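Local coordinates for Pre-mRNA-splicing factor SAD1 (PDB 4MSX), which promotes assembly of newly made U4 snRNA into the U4/U6 snRNP and is required for pre-mRNA splicing, with the fold of a catalytically inactive deubiquitinase, at residues E79-C83 against I84-P88; P157-P161 against K162-D166; E257-L261 against N262-P266; N282-K285 against S286-N289; P343-I347 against T348-T352. All blocks are in the same frame, centred on the assembly; numbering follows the deposited sequence. Where two conformers were deposited one is given.

Contact 1 of 5, residues E79-C83 against I84-P88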
loop_
_atom_site.group_PDB
_atom_site.type_symbol
_atom_site.label_atom_id
_atom_site.label_comp_id
_atom_site.label_asym_id
_atom_site.label_seq_id
_atom_site.Cartn_x
_atom_site.Cartn_y
_atom_site.Cartn_z
ATOM N N GLU A 79 6.908 1.866 -16.183
ATOM C CA GLU A 79 8.350 1.799 -16.081
ATOM C C GLU A 79 8.902 2.999 -16.921
ATOM O O GLU A 79 8.487 3.203 -18.050
ATOM C CB GLU A 79 8.877 0.479 -16.708
ATOM C CG GLU A 79 10.364 0.274 -16.475
ATOM C CD GLU A 79 10.924 -1.042 -17.088
ATOM O OE1 GLU A 79 10.161 -1.844 -17.696
ATOM O OE2 GLU A 79 12.162 -1.254 -16.957
ATOM N N LYS A 80 9.835 3.726 -16.348
ATOM C CA LYS A 80 10.406 4.907 -16.918
ATOM C C LYS A 80 11.527 4.480 -17.865
ATOM O O LYS A 80 12.713 4.603 -17.548
ATOM C CB LYS A 80 10.946 5.761 -15.790
ATOM C CG LYS A 80 11.351 7.143 -16.221
ATOM C CD LYS A 80 11.976 7.919 -15.084
ATOM C CE LYS A 80 13.404 7.441 -14.808
ATOM N NZ LYS A 80 14.144 8.343 -13.863
ATOM N N ILE A 81 11.144 3.924 -18.998
ATOM C CA ILE A 81 12.142 3.650 -20.029
ATOM C C ILE A 81 11.656 4.135 -21.387
ATOM O O ILE A 81 10.464 4.145 -21.666
ATOM C CB ILE A 81 12.482 2.150 -20.161
ATOM C CG1 ILE A 81 11.210 1.334 -20.405
ATOM C CG2 ILE A 81 13.249 1.658 -18.934
ATOM C CD1 ILE A 81 11.507 -0.155 -20.681
ATOM N N CYS A 82 12.620 4.480 -22.231
ATOM C CA CYS A 82 12.358 4.905 -23.619
ATOM C C CYS A 82 11.752 3.762 -24.414
ATOM O O CYS A 82 12.305 2.671 -24.426
ATOM C CB CYS A 82 13.700 5.325 -24.238
ATOM S SG CYS A 82 13.571 5.612 -26.076
ATOM N N CYS A 83 10.597 3.955 -25.047
ATOM C CA CYS A 83 9.943 2.863 -25.775
ATOM C C CYS A 83 10.659 2.486 -27.104
ATOM O O CYS A 83 10.262 1.520 -27.762
ATOM C CB CYS A 83 8.470 3.198 -26.080
ATOM S SG CYS A 83 8.240 4.562 -27.408
ATOM N N ILE A 84 11.680 3.246 -27.491
ATOM C CA ILE A 84 12.500 2.945 -28.689
ATOM C C ILE A 84 13.821 2.253 -28.347
ATOM O O ILE A 84 14.159 1.247 -28.969
ATOM C CB ILE A 84 12.909 4.265 -29.489
ATOM C CG1 ILE A 84 11.685 5.112 -29.827
ATOM C CG2 ILE A 84 13.664 3.887 -30.794
ATOM C CD1 ILE A 84 10.607 4.357 -30.562
ATOM N N THR A 85 14.595 2.827 -27.428
ATOM C CA THR A 85 15.898 2.272 -27.071
ATOM C C THR A 85 15.866 1.410 -25.779
ATOM O O THR A 85 16.863 0.761 -25.435
ATOM C CB THR A 85 16.882 3.374 -26.781
ATOM O OG1 THR A 85 16.405 4.172 -25.706
ATOM C CG2 THR A 85 17.096 4.275 -28.041
ATOM N N LEU A 86 14.743 1.455 -25.060
ATOM C CA LEU A 86 14.591 0.759 -23.780
ATOM C C LEU A 86 15.559 1.298 -22.756
ATOM O O LEU A 86 15.728 0.707 -21.701
ATOM C CB LEU A 86 14.800 -0.752 -23.922
ATOM C CG LEU A 86 13.845 -1.456 -24.878
ATOM C CD1 LEU A 86 14.080 -2.986 -24.830
ATOM C CD2 LEU A 86 12.410 -1.144 -24.548
ATOM N N SER A 87 16.194 2.427 -23.041
ATOM C CA SER A 87 17.048 3.030 -22.040
ATOM C C SER A 87 16.223 3.717 -20.939
ATOM O O SER A 87 15.156 4.267 -21.220
ATOM C CB SER A 87 17.965 4.048 -22.676
ATOM O OG SER A 87 18.610 4.796 -21.667
ATOM N N PRO A 88 16.717 3.683 -19.688
ATOM C CA PRO A 88 16.135 4.405 -18.545
ATOM C C PRO A 88 16.774 5.761 -18.323
ATOM O O PRO A 88 16.434 6.458 -17.387
ATOM C CB PRO A 88 16.462 3.487 -17.364
ATOM C CG PRO A 88 17.789 2.905 -17.742
ATOM C CD PRO A 88 17.690 2.668 -19.245
#

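Contact 2 of 5, residues P157-P161 against K162-D166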
loop_
_atom_site.group_PDB
_atom_site.type_symbol
_atom_site.label_atom_id
_atom_site.label_comp_id
_atom_site.label_asym_id
_atom_site.label_seq_id
_atom_site.Cartn_x
_atom_site.Cartn_y
_atom_site.Cartn_z
ATOM N N PRO A 157 2.619 14.135 -7.003
ATOM C CA PRO A 157 1.659 14.869 -6.177
ATOM C C PRO A 157 2.379 15.594 -5.047
ATOM O O PRO A 157 3.358 15.067 -4.521
ATOM C CB PRO A 157 0.732 13.769 -5.624
ATOM C CG PRO A 157 0.797 12.686 -6.706
ATOM C CD PRO A 157 2.257 12.718 -7.137
ATOM N N THR A 158 1.910 16.803 -4.733
ATOM C CA THR A 158 2.518 17.633 -3.696
ATOM C C THR A 158 1.428 18.042 -2.714
ATOM O O THR A 158 0.244 18.113 -3.064
ATOM C CB THR A 158 3.174 18.922 -4.276
ATOM O OG1 THR A 158 2.263 19.539 -5.192
ATOM C CG2 THR A 158 4.493 18.592 -4.998
ATOM N N TYR A 159 1.803 18.259 -1.453
ATOM C CA TYR A 159 0.793 18.476 -0.429
ATOM C C TYR A 159 1.368 19.498 0.569
ATOM O O TYR A 159 2.578 19.568 0.717
ATOM C CB TYR A 159 0.533 17.165 0.371
ATOM C CG TYR A 159 0.022 16.029 -0.521
ATOM C CD1 TYR A 159 -1.336 15.910 -0.792
ATOM C CD2 TYR A 159 0.906 15.124 -1.118
ATOM C CE1 TYR A 159 -1.820 14.915 -1.623
ATOM C CE2 TYR A 159 0.413 14.077 -1.937
ATOM C CZ TYR A 159 -0.949 14.004 -2.187
ATOM O OH TYR A 159 -1.512 13.047 -2.978
ATOM N N CYS A 160 0.509 20.255 1.240
ATOM C CA CYS A 160 0.936 21.067 2.377
ATOM C C CYS A 160 0.132 20.555 3.559
ATOM O O CYS A 160 -0.906 19.916 3.364
ATOM C CB CYS A 160 0.618 22.556 2.138
ATOM S SG CYS A 160 -1.138 22.800 2.021
ATOM N N PRO A 161 0.573 20.844 4.804
ATOM C CA PRO A 161 -0.186 20.344 5.955
ATOM C C PRO A 161 -1.683 20.600 5.939
ATOM O O PRO A 161 -2.480 19.722 6.301
ATOM C CB PRO A 161 0.497 21.033 7.145
ATOM C CG PRO A 161 1.913 21.067 6.730
ATOM C CD PRO A 161 1.867 21.405 5.226
ATOM N N LYS A 162 -2.121 21.770 5.505
ATOM C CA LYS A 162 -3.573 22.001 5.550
ATOM C C LYS A 162 -4.397 21.132 4.564
ATOM O O LYS A 162 -5.556 20.869 4.800
ATOM C CB LYS A 162 -3.918 23.491 5.300
ATOM C CG LYS A 162 -5.444 23.748 5.505
ATOM C CD LYS A 162 -5.789 25.201 5.846
ATOM C CE LYS A 162 -6.269 25.968 4.609
ATOM N NZ LYS A 162 -6.742 27.346 4.942
ATOM N N ASP A 163 -3.816 20.716 3.447
ATOM C CA ASP A 163 -4.529 19.783 2.567
ATOM C C ASP A 163 -4.929 18.536 3.354
ATOM O O ASP A 163 -6.048 18.011 3.182
ATOM C CB ASP A 163 -3.641 19.327 1.389
ATOM C CG ASP A 163 -3.177 20.453 0.519
ATOM O OD1 ASP A 163 -3.939 21.436 0.330
ATOM O OD2 ASP A 163 -2.023 20.366 0.037
ATOM N N LEU A 164 -4.032 18.033 4.215
ATOM C CA LEU A 164 -4.301 16.761 4.926
ATOM C C LEU A 164 -5.508 16.864 5.868
ATOM O O LEU A 164 -6.222 15.873 6.134
ATOM C CB LEU A 164 -3.049 16.249 5.659
ATOM C CG LEU A 164 -1.739 16.264 4.836
ATOM C CD1 LEU A 164 -0.634 15.470 5.484
ATOM C CD2 LEU A 164 -1.932 15.737 3.433
ATOM N N GLU A 165 -5.813 18.073 6.325
ATOM C CA GLU A 165 -6.940 18.216 7.249
ATOM C C GLU A 165 -8.266 17.879 6.608
ATOM O O GLU A 165 -9.188 17.455 7.297
ATOM C CB GLU A 165 -6.980 19.636 7.829
ATOM C CG GLU A 165 -5.693 20.017 8.520
ATOM C CD GLU A 165 -5.746 21.465 9.065
ATOM O OE1 GLU A 165 -6.851 22.057 9.063
ATOM O OE2 GLU A 165 -4.698 22.015 9.475
ATOM N N ASP A 166 -8.392 18.062 5.292
ATOM C CA ASP A 166 -9.652 17.730 4.655
ATOM C C ASP A 166 -9.585 16.374 3.916
ATOM O O ASP A 166 -10.372 16.130 3.005
ATOM C CB ASP A 166 -10.043 18.806 3.639
ATOM C CG ASP A 166 -11.509 18.682 3.189
ATOM O OD1 ASP A 166 -12.329 18.088 3.936
ATOM O OD2 ASP A 166 -11.843 19.176 2.088
HETATM O O HOH W 1 -2.244 19.240 -2.651
#

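Contact 3 of 5, residues E257-L261 against N262-P266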
loop_
_atom_site.group_PDB
_atom_site.type_symbol
_atom_site.label_atom_id
_atom_site.label_comp_id
_atom_site.label_asym_id
_atom_site.label_seq_id
_atom_site.Cartn_x
_atom_site.Cartn_y
_atom_site.Cartn_z
ATOM N N GLU A 257 16.054 -4.909 -5.703
ATOM C CA GLU A 257 16.187 -4.931 -4.234
ATOM C C GLU A 257 16.135 -6.366 -3.647
ATOM O O GLU A 257 16.008 -6.533 -2.444
ATOM C CB GLU A 257 15.103 -4.076 -3.579
ATOM C CG GLU A 257 15.140 -2.662 -4.102
ATOM C CD GLU A 257 16.352 -1.826 -3.580
ATOM O OE1 GLU A 257 17.093 -2.271 -2.668
ATOM O OE2 GLU A 257 16.533 -0.695 -4.071
ATOM N N GLY A 258 16.199 -7.378 -4.504
ATOM C CA GLY A 258 16.334 -8.741 -4.026
ATOM C C GLY A 258 15.063 -9.306 -3.387
ATOM O O GLY A 258 15.139 -10.296 -2.645
ATOM N N LEU A 259 13.894 -8.750 -3.716
ATOM C CA LEU A 259 12.630 -9.340 -3.216
ATOM C C LEU A 259 12.410 -10.667 -3.984
ATOM O O LEU A 259 12.145 -10.664 -5.204
ATOM C CB LEU A 259 11.415 -8.441 -3.494
ATOM C CG LEU A 259 10.059 -9.050 -3.063
ATOM C CD1 LEU A 259 10.061 -9.347 -1.516
ATOM C CD2 LEU A 259 8.907 -8.096 -3.463
ATOM N N ASN A 260 12.536 -11.774 -3.283
ATOM C CA ASN A 260 12.455 -13.092 -3.978
ATOM C C ASN A 260 11.744 -14.179 -3.151
ATOM O O ASN A 260 11.989 -15.362 -3.334
ATOM C CB ASN A 260 13.858 -13.593 -4.358
ATOM C CG ASN A 260 14.785 -13.735 -3.145
ATOM O OD1 ASN A 260 14.370 -13.595 -1.983
ATOM N ND2 ASN A 260 16.059 -14.013 -3.416
ATOM N N LEU A 261 10.835 -13.771 -2.295
ATOM C CA LEU A 261 10.054 -14.724 -1.502
ATOM C C LEU A 261 9.081 -15.456 -2.400
ATOM O O LEU A 261 8.372 -14.860 -3.222
ATOM C CB LEU A 261 9.256 -13.950 -0.436
ATOM C CG LEU A 261 10.128 -13.061 0.452
ATOM C CD1 LEU A 261 9.242 -12.232 1.442
ATOM C CD2 LEU A 261 11.116 -13.937 1.236
ATOM N N ASN A 262 9.009 -16.762 -2.215
ATOM C CA ASN A 262 8.027 -17.550 -2.925
ATOM C C ASN A 262 7.760 -18.790 -2.064
ATOM O O ASN A 262 8.641 -19.666 -1.897
ATOM C CB ASN A 262 8.550 -17.932 -4.352
ATOM C CG ASN A 262 7.581 -18.887 -5.093
ATOM O OD1 ASN A 262 6.429 -19.016 -4.709
ATOM N ND2 ASN A 262 8.065 -19.571 -6.145
ATOM N N PRO A 263 6.568 -18.874 -1.487
ATOM C CA PRO A 263 5.396 -18.037 -1.790
ATOM C C PRO A 263 5.510 -16.638 -1.137
ATOM O O PRO A 263 6.424 -16.387 -0.351
ATOM C CB PRO A 263 4.221 -18.786 -1.111
ATOM C CG PRO A 263 4.867 -19.476 0.071
ATOM C CD PRO A 263 6.267 -19.921 -0.486
ATOM N N ILE A 264 4.588 -15.760 -1.483
ATOM C CA ILE A 264 4.545 -14.462 -0.784
ATOM C C ILE A 264 3.093 -14.158 -0.490
ATOM O O ILE A 264 2.205 -14.709 -1.168
ATOM C CB ILE A 264 5.232 -13.394 -1.660
ATOM C CG1 ILE A 264 5.455 -12.093 -0.810
ATOM C CG2 ILE A 264 4.422 -13.142 -2.961
ATOM C CD1 ILE A 264 6.358 -11.107 -1.625
ATOM N N ASP A 265 2.830 -13.369 0.569
ATOM C CA ASP A 265 1.452 -13.038 0.927
ATOM C C ASP A 265 1.538 -11.685 1.658
ATOM O O ASP A 265 2.637 -11.141 1.788
ATOM C CB ASP A 265 0.833 -14.159 1.819
ATOM C CG ASP A 265 1.589 -14.373 3.145
ATOM O OD1 ASP A 265 2.003 -13.398 3.753
ATOM O OD2 ASP A 265 1.765 -15.532 3.605
ATOM N N PRO A 266 0.400 -11.130 2.085
ATOM C CA PRO A 266 0.509 -9.766 2.676
ATOM C C PRO A 266 1.395 -9.683 3.906
ATOM O O PRO A 266 2.040 -8.660 4.126
ATOM C CB PRO A 266 -0.942 -9.394 3.017
ATOM C CG PRO A 266 -1.749 -10.100 1.885
ATOM C CD PRO A 266 -0.992 -11.476 1.721
#

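Contact 4 of 5, residues N282-K285 against S286-N289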
loop_
_atom_site.group_PDB
_atom_site.type_symbol
_atom_site.label_atom_id
_atom_site.label_comp_id
_atom_site.label_asym_id
_atom_site.label_seq_id
_atom_site.Cartn_x
_atom_site.Cartn_y
_atom_site.Cartn_z
ATOM N N ASN A 282 16.586 6.541 8.084
ATOM C CA ASN A 282 16.607 6.661 9.546
ATOM C C ASN A 282 15.353 7.328 10.071
ATOM O O ASN A 282 14.854 6.948 11.142
ATOM C CB ASN A 282 17.876 7.382 10.035
ATOM C CG ASN A 282 19.120 6.529 9.857
ATOM O OD1 ASN A 282 19.098 5.311 10.102
ATOM N ND2 ASN A 282 20.208 7.152 9.400
ATOM N N ASP A 283 14.858 8.327 9.337
ATOM C CA ASP A 283 13.626 9.057 9.697
ATOM C C ASP A 283 12.414 8.077 9.789
ATOM O O ASP A 283 11.640 8.061 10.789
ATOM C CB ASP A 283 13.255 10.088 8.592
ATOM C CG ASP A 283 14.214 11.248 8.482
ATOM O OD1 ASP A 283 15.173 11.377 9.302
ATOM O OD2 ASP A 283 13.968 12.067 7.554
ATOM N N LEU A 284 12.206 7.298 8.717
ATOM C CA LEU A 284 11.052 6.372 8.723
ATOM C C LEU A 284 11.295 5.238 9.704
ATOM O O LEU A 284 10.362 4.731 10.308
ATOM C CB LEU A 284 10.783 5.811 7.310
ATOM C CG LEU A 284 10.195 6.924 6.407
ATOM C CD1 LEU A 284 10.490 6.693 4.911
ATOM C CD2 LEU A 284 8.693 7.124 6.652
ATOM N N LYS A 285 12.539 4.814 9.864
ATOM C CA LYS A 285 12.820 3.809 10.860
ATOM C C LYS A 285 12.363 4.265 12.241
ATOM O O LYS A 285 11.724 3.509 12.994
ATOM C CB LYS A 285 14.312 3.502 10.887
ATOM C CG LYS A 285 14.718 2.499 11.979
ATOM C CD LYS A 285 16.231 2.396 11.980
ATOM C CE LYS A 285 16.769 1.442 13.027
ATOM N NZ LYS A 285 18.265 1.366 12.936
ATOM N N SER A 286 12.691 5.514 12.597
ATOM C CA SER A 286 12.282 5.991 13.916
ATOM C C SER A 286 10.762 6.096 14.013
ATOM O O SER A 286 10.194 5.805 15.046
ATOM C CB SER A 286 12.974 7.363 14.201
ATOM O OG SER A 286 12.417 8.357 13.341
ATOM N N ILE A 287 10.062 6.480 12.943
ATOM C CA ILE A 287 8.591 6.583 13.040
ATOM C C ILE A 287 7.933 5.171 13.146
ATOM O O ILE A 287 7.023 4.947 13.949
ATOM C CB ILE A 287 8.020 7.270 11.800
ATOM C CG1 ILE A 287 8.458 8.766 11.793
ATOM C CG2 ILE A 287 6.468 7.166 11.800
ATOM C CD1 ILE A 287 8.295 9.456 10.417
ATOM N N LEU A 288 8.390 4.229 12.311
ATOM C CA LEU A 288 7.834 2.848 12.406
ATOM C C LEU A 288 8.164 2.217 13.735
ATOM O O LEU A 288 7.306 1.620 14.379
ATOM C CB LEU A 288 8.409 1.952 11.272
ATOM C CG LEU A 288 7.964 2.343 9.864
ATOM C CD1 LEU A 288 8.696 1.443 8.825
ATOM C CD2 LEU A 288 6.469 2.103 9.756
ATOM N N ASN A 289 9.407 2.337 14.180
ATOM C CA ASN A 289 9.712 1.823 15.525
ATOM C C ASN A 289 8.834 2.419 16.615
ATOM O O ASN A 289 8.341 1.702 17.485
ATOM C CB ASN A 289 11.216 1.937 15.843
ATOM C CG ASN A 289 12.013 0.790 15.223
ATOM O OD1 ASN A 289 12.139 -0.263 15.823
ATOM N ND2 ASN A 289 12.489 0.970 14.001
#

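Contact 5 of 5, residues P343-I347 against T348-T352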
loop_
_atom_site.group_PDB
_atom_site.type_symbol
_atom_site.label_atom_id
_atom_site.label_comp_id
_atom_site.label_asym_id
_atom_site.label_seq_id
_atom_site.Cartn_x
_atom_site.Cartn_y
_atom_site.Cartn_z
ATOM N N PRO A 343 -16.235 -24.261 13.139
ATOM C CA PRO A 343 -15.580 -23.741 14.335
ATOM C C PRO A 343 -15.564 -22.210 14.350
ATOM O O PRO A 343 -15.470 -21.566 13.291
ATOM C CB PRO A 343 -14.161 -24.317 14.246
ATOM C CG PRO A 343 -14.030 -24.928 12.931
ATOM C CD PRO A 343 -15.376 -25.166 12.358
ATOM N N GLN A 344 -15.687 -21.634 15.536
ATOM C CA GLN A 344 -15.703 -20.176 15.696
ATOM C C GLN A 344 -14.880 -19.848 16.913
ATOM O O GLN A 344 -14.763 -20.669 17.847
ATOM C CB GLN A 344 -17.102 -19.623 15.949
ATOM C CG GLN A 344 -18.093 -19.835 14.859
ATOM C CD GLN A 344 -19.556 -19.724 15.359
ATOM O OE1 GLN A 344 -20.375 -20.590 15.056
ATOM N NE2 GLN A 344 -19.873 -18.672 16.103
ATOM N N ILE A 345 -14.333 -18.646 16.923
ATOM C CA ILE A 345 -13.619 -18.169 18.092
ATOM C C ILE A 345 -13.614 -16.655 18.113
ATOM O O ILE A 345 -13.501 -16.014 17.056
ATOM C CB ILE A 345 -12.171 -18.699 18.129
ATOM C CG1 ILE A 345 -11.608 -18.447 19.533
ATOM C CG2 ILE A 345 -11.267 -18.013 17.036
ATOM C CD1 ILE A 345 -10.364 -19.173 19.840
ATOM N N ASN A 346 -13.737 -16.045 19.289
ATOM C CA ASN A 346 -13.732 -14.588 19.338
ATOM C C ASN A 346 -12.292 -14.109 19.423
ATOM O O ASN A 346 -11.435 -14.763 20.054
ATOM C CB ASN A 346 -14.487 -14.053 20.561
ATOM C CG ASN A 346 -14.850 -12.556 20.408
ATOM O OD1 ASN A 346 -14.034 -11.662 20.685
ATOM N ND2 ASN A 346 -16.071 -12.285 19.930
ATOM N N ILE A 347 -12.014 -12.969 18.807
ATOM C CA ILE A 347 -10.678 -12.402 18.902
ATOM C C ILE A 347 -10.239 -12.196 20.353
ATOM O O ILE A 347 -9.072 -12.323 20.649
ATOM C CB ILE A 347 -10.560 -11.052 18.085
ATOM C CG1 ILE A 347 -9.071 -10.646 17.932
ATOM C CG2 ILE A 347 -11.370 -9.928 18.733
ATOM C CD1 ILE A 347 -8.854 -9.601 16.803
ATOM N N THR A 348 -11.159 -11.901 21.284
ATOM C CA THR A 348 -10.716 -11.616 22.670
ATOM C C THR A 348 -10.165 -12.909 23.273
ATOM O O THR A 348 -9.268 -12.893 24.116
ATOM C CB THR A 348 -11.884 -11.119 23.560
ATOM O OG1 THR A 348 -12.957 -12.061 23.449
ATOM C CG2 THR A 348 -12.348 -9.767 23.114
ATOM N N LYS A 349 -10.691 -14.036 22.820
ATOM C CA LYS A 349 -10.234 -15.296 23.337
ATOM C C LYS A 349 -8.850 -15.636 22.755
ATOM O O LYS A 349 -8.044 -16.288 23.405
ATOM C CB LYS A 349 -11.264 -16.392 23.025
ATOM C CG LYS A 349 -10.775 -17.799 23.346
ATOM C CD LYS A 349 -11.824 -18.595 24.130
ATOM C CE LYS A 349 -11.451 -20.077 24.254
ATOM N NZ LYS A 349 -12.288 -20.793 25.273
ATOM N N LEU A 350 -8.554 -15.210 21.521
ATOM C CA LEU A 350 -7.186 -15.426 20.981
ATOM C C LEU A 350 -6.184 -14.604 21.799
ATOM O O LEU A 350 -5.026 -14.941 21.891
ATOM C CB LEU A 350 -7.120 -15.031 19.485
ATOM C CG LEU A 350 -7.971 -15.889 18.530
ATOM C CD1 LEU A 350 -7.994 -15.274 17.082
ATOM C CD2 LEU A 350 -7.490 -17.348 18.500
ATOM N N LEU A 351 -6.617 -13.492 22.368
ATOM C CA LEU A 351 -5.695 -12.623 23.101
ATOM C C LEU A 351 -5.528 -13.019 24.588
ATOM O O LEU A 351 -4.782 -12.350 25.318
ATOM C CB LEU A 351 -6.143 -11.176 22.979
ATOM C CG LEU A 351 -5.941 -10.609 21.566
ATOM C CD1 LEU A 351 -6.745 -9.346 21.385
ATOM C CD2 LEU A 351 -4.414 -10.331 21.292
ATOM N N THR A 352 -6.193 -14.103 25.014
ATOM C CA THR A 352 -6.190 -14.528 26.438
ATOM C C THR A 352 -4.787 -14.772 26.961
ATOM O O THR A 352 -4.470 -14.423 28.079
ATOM C CB THR A 352 -6.912 -15.874 26.693
ATOM O OG1 THR A 352 -8.096 -15.962 25.918
ATOM C CG2 THR A 352 -7.272 -16.003 28.181
#

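Contact 1 of 5, residues E79-C83 against I84-P88
Cys82 turns its thiol into the bend formed by Ile84, Thr85 and Leu86. Its CB starts 3.5 Å from Ser87 O and close beside Thr85 OG1. With chi1 at 170° the sulfur swings away from its own amide and reaches over the turn. There SG accepts an almost straight bond from Thr85 N (3.3 Å, 176°) and a weak one from Ile84 N, while its flank rests 3.7 Å from Ile84 CB. The backbone of Cys82 closes the bend as well, since its N donates to Ser87 O at 2.7 Å and its O accepts a weak bond from Leu86 N. Thr85 OG1 takes Ser87 N at 3.2 Å, an ST turn at the last corner. On the outer side Ile81 and Leu86 lie side by side, CD1 to CD2 at 4.1 Å, and Ile81 CG2 meets Pro88 CB.

Strand 100-102 and Pro109 cover Cys82, within what is predicted to be a degenerate UBP-type zinc finger. Amides converging on a cysteine sulfur recall a zinc knuckle, yet the bound zinc ion is held by Cys94, Cys97, His113 and His119. The sulfur of Cys82 therefore serves as a hydrogen-bond acceptor that helps hold the turn together.

Contact 2 of 5, residues P157-P161 against K162-D166
Cys160 and Asp163 face one another across the first turn of helix 161-165 and form a capping box. The carboxylate of Asp163 folds back toward the preceding chain because its chi1 of -60° sets CG beside its own backbone N. This turns OD2 to Cys160 N, which donates at 2.8 Å along a fairly straight path (165°). The amide meets OD2 from above the carboxylate plane, 42° out of it, so the carboxylate lies canted against the peptide it caps. In return Asp163 N gives a weak bond to Cys160 O at 3.0 Å. The reciprocal bond to Cys160 SG is longer still, and weak; as the cysteine was deposited in two conformers, its share in the cap is doubtful.

The next residue, Leu164, leans toward Tyr159. Its CD2 comes obliquely to the tyrosine and lies 4.2 Å from Tyr159 CB, while both residues also pack on Leu213 of helix 206-214. The phenol end runs off roughly at right angles to this contact, its OH bonded to Lys232 O. On the far side a water donates both to Thr158 O at 2.8 Å and to Asp163 OD2, carrying the cap back to the extended chain.

OD2 is thus gripped by an amide and a water. These two donors, with the dipole of the short helix, would favour the charged form of Asp163 and hold its carboxylate against the helix start.

Contact 3 of 5, residues E257-L261 against N262-P266
Asp265 OD1, gripped by Leu268 N and more weakly by Arg267 N as the N-cap of helix 266-280, follows a turn in which Leu259, Leu261 and Ile264 pack together. No hydrogen bond joins 257-261 to 262-266, so between these two segments the contact is apolar, with the bend set by the backbone. The bend comes from a cis peptide between Asn262 and Pro263. With the torsions of these two residues it makes a type VIb turn, which needs no closing bond, and it brings Leu261 CA to 5.6 Å from Ile264 CA. Pro263 O then folds back to lie 3.7 Å from Leu261 CB.

Inside the bend Ile264 sends its longer branch back across the chain. CG1 stands opposite the backbone N (chi1 -168°), and the extended branch carries CD1 up to both leucines from one side. It meets Leu259 CD1 at 4.1 Å, the two side chains crossing at about a right angle, and approaches Leu261 CB at 4.2 Å. The root of the same isoleucine is also engaged, since CB lies 3.8 Å from Leu261 O. Asn260 and Asn262 carry their amides on the exposed side of the loop.

The loop joins helix 247-256 to helix 266-280. Leu259 packs on Phe269 and Trp272 of the second helix, and Leu261 on Leu268, while Ile264 touches Tyr194 of helix 189-203. Asp265 OD2 forms a salt bridge with Arg384, and Asp265 and Pro266 rest on Trp440 and Phe474 of strands 438-446 and 472-480.

Contact 4 of 5, residues N282-K285 against S286-N289
Asn289 returns its side-chain amide to Lys285 O one turn back in the regular alpha-helix 282-292. That carbonyl oxygen holds two donors from the same residue. Asn289 N comes at 2.9 Å in the usual helical bond, and Asn289 ND2 at 2.8 Å from the opposite face of the carbonyl plane. The second bond lies almost within the plane of the asparagine amide, although it meets the carbonyl from above (42° out). ND2 also touches the aliphatic root of Lys285, 3.4 Å from its CG.

A similar double hold occurs at Asp283 O, where Ile287 N and Ser286 OG arrive from one face. Ser286 places its hydroxyl between its own backbone N and carbonyl carbon (chi1 69°), which tips OG back along the helix to the earlier oxygen. Beside this, Leu284 CD2 approaches Ile287 CD1 at 4.4 Å, and His211 of helix 206-214 touches both residues.

Farther out, Asn289 OD1 is bonded to Lys293 NZ, so both ends of the amide have partners and its rotation is fixed. Leu284 and Leu288 face Ile277 of helix 266-280, with Phe212 of helix 206-214 beside Leu284 and Trp321 beside Leu288, whereas Lys285 extends outward, away from the helix, on the exposed side. Of the hydrogen bonds between 282-285 and 286-289 the shortest is that of the serine hydroxyl, Ser286 OG to Asp283 O at 2.7 Å.

Contact 5 of 5, residues P343-I347 against T348-T352
Ile345 packs its side chain against Lys349 and Leu350 where strand 344-346 passes straight into helix 347-350. Its chi1 of -166° throws the longer branch forward over the first helical turn. CD1 settles 3.7 Å from Leu350 CD2 and 3.8 Å from Lys349 CG, crossing the lysine chain at about a right angle. CG2 leans on Leu350 as well, so both branches of the isoleucine are used. Ile347 turns the other way into the interior and comes only distantly to Leu351, CG1 to CD1 at 4.4 Å.

The more open side is polar. Asn346 is the N-cap, and its OD1 accepts two donors from Thr348. Thr348 N comes in the amide plane, on a lone pair, at 2.9 Å and nearly straight (174°), closing an Asx turn. Thr348 OG1 donates at 3.0 Å from above that plane. Asn346 O is likewise shared, by Lys349 N at 3.0 Å and by Leu350 N, which lies in its carbonyl plane. Beyond these bonds Thr348 and the long arm of Lys349 lie exposed.

Strand 344-346 pairs in parallel with 397-399 through backbone bonds to Leu397 and Glu399. The start of the helix lies over the main sheet of the USP domain: Ile347 meets Phe377 and Phe379 of strand 374-379 and Trp478 of strand 472-480, while Leu350 rests on Phe379 and on Val398.

How the contacts relate
From the N terminus the five contacts follow in series, each joining adjoining pieces of chain, so none nests within or crosses another. Contact 1 closes a tight loop ahead of strand 91-94 in the zinc finger, and contact 2 starts the short helix after 146-155. Within the USP region, contact 3 turns the chain from helix 247-256 into helix 266-280, and contact 4 lies on the next helix, 282-292, their centres about 23 Å apart. Helix 206-214 packs on both contact 2 and contact 4. Contact 5, about 52 Å from contact 1 between centres and across the chain's middle from it, shares strand 472-480 with contact 3.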